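Local coordinates for beta-lactamase-like protein (Koribacter versatilis, PDB 6B9V), which is a metal-dependent diphosphatase of the PhnP family, with a metallo-beta-lactamase-like fold, that cleaves reactive photoproducts of FAD, at residues A[6-11]-A[41-46]; A[34-39]-A[59-64]; A[167-172]-A[191-196]. All blocks are in the same frame, centred on the assembly; numbering follows the deposited sequence.

Contact 1: residues A[6-11]-A[41-46]; sequences TLTVLG and SVMVQY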
# COMPACT_ATOMS: atom_id res chain seq x y z
N THR A 6 -24.51 -8.15 0.44
CA THR A 6 -23.43 -8.76 -0.34
C THR A 6 -22.08 -8.59 0.35
O THR A 6 -21.72 -7.49 0.75
CB THR A 6 -23.33 -8.15 -1.76
OG1 THR A 6 -24.59 -8.27 -2.44
CG2 THR A 6 -22.24 -8.88 -2.58
N LEU A 7 -21.34 -9.68 0.49
CA LEU A 7 -19.96 -9.63 0.97
C LEU A 7 -19.00 -9.77 -0.22
O LEU A 7 -19.15 -10.68 -1.03
CB LEU A 7 -19.71 -10.73 2.02
CG LEU A 7 -18.31 -10.71 2.67
CD1 LEU A 7 -18.40 -11.27 4.08
CD2 LEU A 7 -17.30 -11.51 1.85
N THR A 8 -18.01 -8.89 -0.31
CA THR A 8 -16.99 -8.97 -1.36
C THR A 8 -15.62 -9.11 -0.73
O THR A 8 -15.25 -8.34 0.17
CB THR A 8 -16.99 -7.73 -2.28
OG1 THR A 8 -18.26 -7.62 -2.91
CG2 THR A 8 -15.90 -7.82 -3.34
N VAL A 9 -14.86 -10.10 -1.20
CA VAL A 9 -13.49 -10.28 -0.76
C VAL A 9 -12.57 -9.31 -1.50
O VAL A 9 -12.39 -9.41 -2.71
CB VAL A 9 -13.03 -11.73 -1.00
CG1 VAL A 9 -11.58 -11.92 -0.56
CG2 VAL A 9 -13.97 -12.72 -0.25
N LEU A 10 -12.00 -8.37 -0.76
CA LEU A 10 -11.04 -7.41 -1.33
C LEU A 10 -9.63 -8.00 -1.38
O LEU A 10 -8.86 -7.70 -2.29
CB LEU A 10 -11.05 -6.11 -0.51
CG LEU A 10 -12.43 -5.45 -0.38
CD1 LEU A 10 -12.35 -4.19 0.49
CD2 LEU A 10 -13.05 -5.10 -1.76
N GLY A 11 -9.30 -8.83 -0.39
CA GLY A 11 -8.03 -9.54 -0.41
C GLY A 11 -8.15 -10.82 0.41
O GLY A 11 -8.81 -10.83 1.43
N SER A 41 -9.04 -8.43 3.65
CA SER A 41 -10.10 -7.43 3.89
C SER A 41 -11.37 -7.82 3.13
O SER A 41 -11.29 -8.40 2.05
CB SER A 41 -9.65 -6.03 3.44
OG SER A 41 -10.70 -5.08 3.52
N VAL A 42 -12.54 -7.51 3.70
CA VAL A 42 -13.80 -7.71 2.99
C VAL A 42 -14.64 -6.44 3.13
O VAL A 42 -14.40 -5.65 4.05
CB VAL A 42 -14.63 -8.92 3.51
CG1 VAL A 42 -13.87 -10.21 3.33
CG2 VAL A 42 -15.02 -8.73 4.98
N MET A 43 -15.59 -6.26 2.22
CA MET A 43 -16.62 -5.25 2.43
C MET A 43 -18.01 -5.87 2.40
O MET A 43 -18.22 -6.92 1.81
CB MET A 43 -16.50 -4.13 1.39
CG MET A 43 -16.63 -4.60 -0.03
SD MET A 43 -16.72 -3.17 -1.14
CE MET A 43 -17.23 -3.92 -2.68
N VAL A 44 -18.95 -5.19 3.05
CA VAL A 44 -20.31 -5.64 3.18
C VAL A 44 -21.23 -4.54 2.68
O VAL A 44 -21.16 -3.41 3.17
CB VAL A 44 -20.67 -5.99 4.64
CG1 VAL A 44 -22.09 -6.51 4.74
CG2 VAL A 44 -19.67 -7.00 5.22
N GLN A 45 -22.09 -4.85 1.72
CA GLN A 45 -22.99 -3.86 1.16
C GLN A 45 -24.43 -4.21 1.44
O GLN A 45 -24.85 -5.36 1.27
CB GLN A 45 -22.78 -3.73 -0.35
CG GLN A 45 -21.49 -3.04 -0.70
CD GLN A 45 -21.12 -3.20 -2.14
OE1 GLN A 45 -20.99 -4.31 -2.63
NE2 GLN A 45 -20.97 -2.08 -2.84
N TYR A 46 -25.19 -3.22 1.90
CA TYR A 46 -26.60 -3.44 2.20
C TYR A 46 -27.32 -2.12 2.31
O TYR A 46 -26.79 -1.18 2.90
CB TYR A 46 -26.78 -4.24 3.50
CG TYR A 46 -26.15 -3.58 4.71
CD1 TYR A 46 -26.89 -2.74 5.53
CD2 TYR A 46 -24.82 -3.81 5.03
CE1 TYR A 46 -26.32 -2.14 6.64
CE2 TYR A 46 -24.23 -3.21 6.14
CZ TYR A 46 -25.00 -2.37 6.93
OH TYR A 46 -24.43 -1.78 8.04
O HOH W 1 -19.88 -6.23 -1.00
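Leu7 and Val42 meet on the buried face of two antiparallel strands, 6-9 and 41-46, with Leu7 CD2 4.0 Å from Val42 CG1. Val9 and Val44 share this apolar face, which is turned to the second sheet, where Phe170 packs on Leu7 and Val44. On the reverse face Met43 lies alongside Thr8, and its CE packs 3.8 Å from Thr8 CB. Because Met43 CG sits between its own N and carbonyl carbon (chi1 59°), the extended chain runs on past Thr8, while the Leu10 side chain crosses that of Met43 at about a right angle. The register then slips at a classic beta bulge: Ser41 O accepts from Leu10 N at 2.9 Å and from Gly11 N at 3.2 Å, the latter on a lone pair. Here Ser41 OG hydrogen-bonds the backbone of Ile53 and Asp54.

At the other end the side chains are looser and wetter, although Thr6 and Gln45 still pair through two straight backbone bonds. A water links Thr6 O, Thr8 OG1 and Gln45 OE1; Lys257 also binds Thr8 OG1. The chemistry thus implies a backbone ladder along the whole pair, closed over by hydrocarbon toward the bulge and giving way to a hydrated polar margin at Thr6 and Gln45.

Contact 2: residues A[34-39]-A[59-64]; sequences HDRRLR and FREQAL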
# COMPACT_ATOMS: atom_id res chain seq x y z
N HIS A 34 -6.38 -16.79 -9.20
CA HIS A 34 -6.78 -16.90 -7.79
C HIS A 34 -5.57 -17.14 -6.88
O HIS A 34 -5.68 -17.06 -5.66
CB HIS A 34 -7.81 -18.02 -7.60
CG HIS A 34 -9.17 -17.69 -8.16
ND1 HIS A 34 -9.49 -16.45 -8.64
CD2 HIS A 34 -10.28 -18.46 -8.30
CE1 HIS A 34 -10.75 -16.46 -9.07
NE2 HIS A 34 -11.24 -17.66 -8.88
N ASP A 35 -4.41 -17.41 -7.46
CA ASP A 35 -3.18 -17.50 -6.67
C ASP A 35 -2.55 -16.12 -6.46
O ASP A 35 -1.52 -16.01 -5.79
CB ASP A 35 -2.16 -18.45 -7.33
CG ASP A 35 -2.44 -19.92 -7.01
OD1 ASP A 35 -2.87 -20.23 -5.89
OD2 ASP A 35 -2.21 -20.78 -7.89
N ARG A 36 -3.15 -15.08 -7.05
CA ARG A 36 -2.75 -13.71 -6.76
C ARG A 36 -3.65 -13.19 -5.67
O ARG A 36 -4.87 -13.13 -5.84
CB ARG A 36 -2.85 -12.82 -8.00
CG ARG A 36 -2.47 -11.36 -7.76
CD ARG A 36 -2.75 -10.49 -9.02
NE ARG A 36 -2.18 -9.14 -8.97
CZ ARG A 36 -2.73 -8.12 -8.31
NH1 ARG A 36 -3.84 -8.30 -7.63
NH2 ARG A 36 -2.16 -6.92 -8.33
N ARG A 37 -3.05 -12.81 -4.55
CA ARG A 37 -3.82 -12.45 -3.36
C ARG A 37 -3.31 -11.17 -2.70
O ARG A 37 -2.18 -11.11 -2.25
CB ARG A 37 -3.78 -13.60 -2.35
CG ARG A 37 -4.13 -14.99 -2.91
CD ARG A 37 -4.24 -15.98 -1.72
NE ARG A 37 -4.47 -17.35 -2.16
CZ ARG A 37 -5.66 -17.88 -2.43
NH1 ARG A 37 -6.77 -17.16 -2.33
NH2 ARG A 37 -5.75 -19.15 -2.80
N LEU A 38 -4.16 -10.14 -2.65
CA LEU A 38 -3.82 -8.93 -1.89
C LEU A 38 -4.07 -9.14 -0.39
O LEU A 38 -4.59 -10.19 0.02
CB LEU A 38 -4.64 -7.73 -2.39
CG LEU A 38 -4.51 -7.47 -3.89
CD1 LEU A 38 -5.34 -6.25 -4.31
CD2 LEU A 38 -3.03 -7.28 -4.26
N ARG A 39 -3.68 -8.18 0.44
CA ARG A 39 -3.79 -8.32 1.86
C ARG A 39 -5.26 -8.42 2.35
O ARG A 39 -6.13 -8.01 1.64
CB ARG A 39 -2.99 -7.23 2.61
CG ARG A 39 -1.52 -7.58 2.87
CD ARG A 39 -0.73 -7.93 1.64
NE ARG A 39 -0.34 -6.78 0.86
CZ ARG A 39 0.74 -6.07 1.05
NH1 ARG A 39 1.62 -6.37 1.99
NH2 ARG A 39 0.96 -5.03 0.32
N PHE A 59 -5.35 -1.08 0.04
CA PHE A 59 -6.69 -0.51 -0.03
C PHE A 59 -6.94 0.32 -1.29
O PHE A 59 -8.00 0.21 -1.89
CB PHE A 59 -7.01 0.35 1.20
CG PHE A 59 -8.33 1.06 1.08
CD1 PHE A 59 -9.52 0.35 1.18
CD2 PHE A 59 -8.38 2.41 0.78
CE1 PHE A 59 -10.74 0.98 1.02
CE2 PHE A 59 -9.61 3.06 0.61
CZ PHE A 59 -10.78 2.34 0.74
N ARG A 60 -6.00 1.16 -1.71
CA ARG A 60 -6.26 1.94 -2.94
C ARG A 60 -6.62 1.02 -4.12
O ARG A 60 -7.64 1.21 -4.80
CB ARG A 60 -5.05 2.82 -3.31
CG ARG A 60 -5.25 3.54 -4.66
CD ARG A 60 -4.12 4.54 -4.93
NE ARG A 60 -4.22 5.12 -6.27
CZ ARG A 60 -3.76 4.55 -7.38
NH1 ARG A 60 -3.14 3.37 -7.33
NH2 ARG A 60 -3.94 5.16 -8.55
N GLU A 61 -5.78 -0.00 -4.35
CA GLU A 61 -6.01 -0.97 -5.43
C GLU A 61 -7.36 -1.68 -5.26
O GLU A 61 -8.09 -1.87 -6.24
CB GLU A 61 -4.87 -2.01 -5.49
CG GLU A 61 -5.02 -3.07 -6.62
CD GLU A 61 -3.81 -4.04 -6.78
OE1 GLU A 61 -2.71 -3.84 -6.18
OE2 GLU A 61 -3.96 -5.02 -7.54
N GLN A 62 -7.66 -2.09 -4.03
CA GLN A 62 -8.91 -2.82 -3.75
C GLN A 62 -10.15 -1.95 -4.05
O GLN A 62 -11.14 -2.42 -4.65
CB GLN A 62 -8.92 -3.32 -2.29
CG GLN A 62 -7.83 -4.42 -2.03
CD GLN A 62 -7.56 -4.76 -0.56
OE1 GLN A 62 -7.62 -3.91 0.32
NE2 GLN A 62 -7.21 -6.04 -0.30
N ALA A 63 -10.08 -0.69 -3.64
CA ALA A 63 -11.16 0.25 -3.87
C ALA A 63 -11.35 0.55 -5.36
O ALA A 63 -12.47 0.58 -5.86
CB ALA A 63 -10.91 1.55 -3.10
N LEU A 64 -10.25 0.77 -6.07
CA LEU A 64 -10.34 1.07 -7.50
C LEU A 64 -10.91 -0.11 -8.25
O LEU A 64 -11.78 0.05 -9.11
CB LEU A 64 -8.96 1.44 -8.07
CG LEU A 64 -8.39 2.78 -7.60
CD1 LEU A 64 -6.95 2.91 -8.08
CD2 LEU A 64 -9.27 3.93 -8.14
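Residues 36-39 run as an extended loop, following a 3-10 segment at 34-35, past the first turns of helix 59-66, and the backbones stay well apart: Leu38 CA is 8.2 Å from Gln62 CA and Arg39 CA 8.5 Å from Phe59 CA. Side chains therefore bridge the gap. Arg36 and Glu61 reach toward each other from opposite directions, Arg36 extended as far as NE and Glu61 extended beyond CG. The carboxylate oxygen Glu61 OE2 comes to the edge of the guanidinium, 2.7 Å from Arg36 NH2, and presents its syn lone pair; the bond from Arg36 NH1 to the same oxygen is weak. Both bonds go to one oxygen, and the two planes are turned 54° apart, so this is not a flat two-on-two pairing. Leu38 crosses Glu61 at about a right angle, its CD1 3.7 Å from Glu61 CD, so that hydrocarbon lies against the carboxylate beside the salt bridge. From the next residue of the helix, Gln62 sends its amide to the loop backbone: Gln62 NE2 donates to Arg39 O at 3.0 Å, with the acceptor in the amide plane, while Thr56 holds Gln62 OE1 and so fixes which way the amide is turned. The Arg39 side chain, about 7 Å from a bound manganese ion, forms salt bridges with Asp58 and with Asp89 of the second subunit. The contact thus joins the loop between strands 2-9 and 41-46 to the helix that follows strand 49-53, at the dimer interface, where Arg60 NH2 hydrogen-bonds the backbone oxygen of Pro19 of the second subunit.

Contact 3: residues A[167-172]-A[191-196]; sequences GYRFGS and RGLDIL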
# COMPACT_ATOMS: atom_id res chain seq x y z
N GLY A 167 -13.25 -10.93 15.60
CA GLY A 167 -13.89 -11.19 14.32
C GLY A 167 -15.28 -10.60 14.45
O GLY A 167 -15.59 -10.03 15.49
N TYR A 168 -16.12 -10.71 13.43
CA TYR A 168 -17.46 -10.15 13.54
C TYR A 168 -18.52 -11.03 12.93
O TYR A 168 -18.30 -11.63 11.89
CB TYR A 168 -17.52 -8.76 12.88
CG TYR A 168 -16.60 -7.77 13.54
CD1 TYR A 168 -15.30 -7.59 13.10
CD2 TYR A 168 -17.04 -7.04 14.65
CE1 TYR A 168 -14.44 -6.68 13.74
CE2 TYR A 168 -16.20 -6.15 15.28
CZ TYR A 168 -14.91 -5.97 14.83
OH TYR A 168 -14.10 -5.08 15.48
N ARG A 169 -19.69 -11.09 13.57
CA ARG A 169 -20.82 -11.76 12.98
C ARG A 169 -21.84 -10.70 12.60
O ARG A 169 -22.13 -9.79 13.37
CB ARG A 169 -21.45 -12.78 13.93
CG ARG A 169 -22.71 -13.41 13.35
CD ARG A 169 -23.29 -14.49 14.25
NE ARG A 169 -24.47 -15.10 13.62
CZ ARG A 169 -24.83 -16.38 13.78
NH1 ARG A 169 -24.11 -17.19 14.53
NH2 ARG A 169 -25.92 -16.84 13.17
N PHE A 170 -22.40 -10.82 11.41
CA PHE A 170 -23.40 -9.87 10.94
C PHE A 170 -24.45 -10.65 10.15
O PHE A 170 -24.15 -11.23 9.10
CB PHE A 170 -22.74 -8.75 10.11
CG PHE A 170 -21.57 -9.21 9.27
CD1 PHE A 170 -20.30 -9.36 9.83
CD2 PHE A 170 -21.72 -9.45 7.91
CE1 PHE A 170 -19.22 -9.78 9.06
CE2 PHE A 170 -20.63 -9.86 7.13
CZ PHE A 170 -19.39 -10.02 7.71
N GLY A 171 -25.66 -10.71 10.70
CA GLY A 171 -26.73 -11.50 10.10
C GLY A 171 -26.29 -12.96 9.98
O GLY A 171 -25.79 -13.55 10.93
N SER A 172 -26.46 -13.53 8.79
CA SER A 172 -26.08 -14.93 8.58
C SER A 172 -24.63 -15.10 8.12
O SER A 172 -24.25 -16.18 7.65
CB SER A 172 -27.02 -15.58 7.56
OG SER A 172 -27.01 -14.87 6.33
N ARG A 191 -22.77 -20.40 15.33
CA ARG A 191 -23.53 -21.51 14.77
C ARG A 191 -24.66 -21.03 13.86
O ARG A 191 -25.16 -19.91 14.01
CB ARG A 191 -24.11 -22.39 15.89
CG ARG A 191 -23.05 -23.00 16.76
CD ARG A 191 -23.61 -24.14 17.60
NE ARG A 191 -22.61 -24.65 18.55
CZ ARG A 191 -21.65 -25.50 18.23
NH1 ARG A 191 -21.53 -25.95 16.99
NH2 ARG A 191 -20.79 -25.91 19.16
N GLY A 192 -25.05 -21.88 12.92
CA GLY A 192 -26.16 -21.59 12.05
C GLY A 192 -25.91 -20.48 11.05
O GLY A 192 -26.84 -19.78 10.67
N LEU A 193 -24.66 -20.32 10.62
CA LEU A 193 -24.30 -19.34 9.58
C LEU A 193 -24.56 -19.86 8.16
O LEU A 193 -24.47 -21.06 7.92
CB LEU A 193 -22.83 -18.95 9.71
CG LEU A 193 -22.45 -18.24 11.00
CD1 LEU A 193 -20.94 -18.24 11.19
CD2 LEU A 193 -23.03 -16.81 11.00
N ASP A 194 -24.87 -18.95 7.23
CA ASP A 194 -24.86 -19.26 5.80
C ASP A 194 -23.44 -19.17 5.26
O ASP A 194 -23.03 -19.97 4.41
CB ASP A 194 -25.75 -18.29 5.02
CG ASP A 194 -27.22 -18.55 5.20
OD1 ASP A 194 -27.59 -19.71 5.49
OD2 ASP A 194 -28.01 -17.60 5.05
N ILE A 195 -22.70 -18.19 5.77
CA ILE A 195 -21.35 -17.87 5.30
C ILE A 195 -20.41 -17.68 6.49
O ILE A 195 -20.69 -16.89 7.40
CB ILE A 195 -21.33 -16.59 4.44
CG1 ILE A 195 -22.14 -16.77 3.16
CG2 ILE A 195 -19.89 -16.21 4.09
CD1 ILE A 195 -22.21 -15.52 2.35
N LEU A 196 -19.28 -18.39 6.46
CA LEU A 196 -18.26 -18.21 7.50
C LEU A 196 -16.86 -18.07 6.90
O LEU A 196 -16.45 -18.88 6.06
CB LEU A 196 -18.29 -19.40 8.47
CG LEU A 196 -17.17 -19.47 9.51
CD1 LEU A 196 -17.25 -18.29 10.47
CD2 LEU A 196 -17.26 -20.80 10.27
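The guanidinium of Arg169 has the methyl Leu193 CD2 over the centre of one face, 3.3 Å above its plane, and the carbonyl oxygen of Arg191 at its edge. Both terminal nitrogens grip that single oxygen end-on, Arg169 NH1 at 3.0 Å and Arg169 NH2 at 3.3 Å from Arg191 O, approaching from the same face of the carbonyl plane. Arg169 NH1 has a second acceptor in Met189 O, and Arg169 NE makes a weak bond to Gly171 O, so the flat group is held at several points of its rim. Its chain is extended from CG to NE (chi1 176°, CG opposite the backbone N), which carries the charge from the strand across to the 191-193 loop.

Past the turn at Gly171 the contact becomes one of backbone. Ser172 O accepts from Asp194 N at 2.9 Å and from Ile195 N at 3.2 Å, both in the carbonyl plane. Ser172 OG lies 3.2 Å from Asp194 OD2 and is also bonded by Glu261 N.

Far from the metal sites, the contact ties the turn between strands 163-170 and 173-176 to the start of strand 195-199, which runs parallel to its neighbour 173-176. Ala174 of that neighbour touches Arg169 and Leu193, while Ser172 and Ile195 pack on Phe260 of strand 257-263 in the other sheet.

From the N terminus, strand 2-9 is paired with strand 41-46 by contact 1, closing the long loop that carries the zinc-binding cysteines. Contact 2 starts within that loop and ends beyond strand 49-53, on helix 59-66, so the two cross along the chain. They also touch: Leu10 O is 3.1 Å from Gln62 NE2, a probable hydrogen bond. Contact 3 comes later, in series with both, closing the excursion through strand 173-176 of the second sheet and helix 184-187. Phe170 packs on Val44 and Leu7, joining the two sheets face to face. Contacts 2 and 3 lie on opposite sides of the chain's centre.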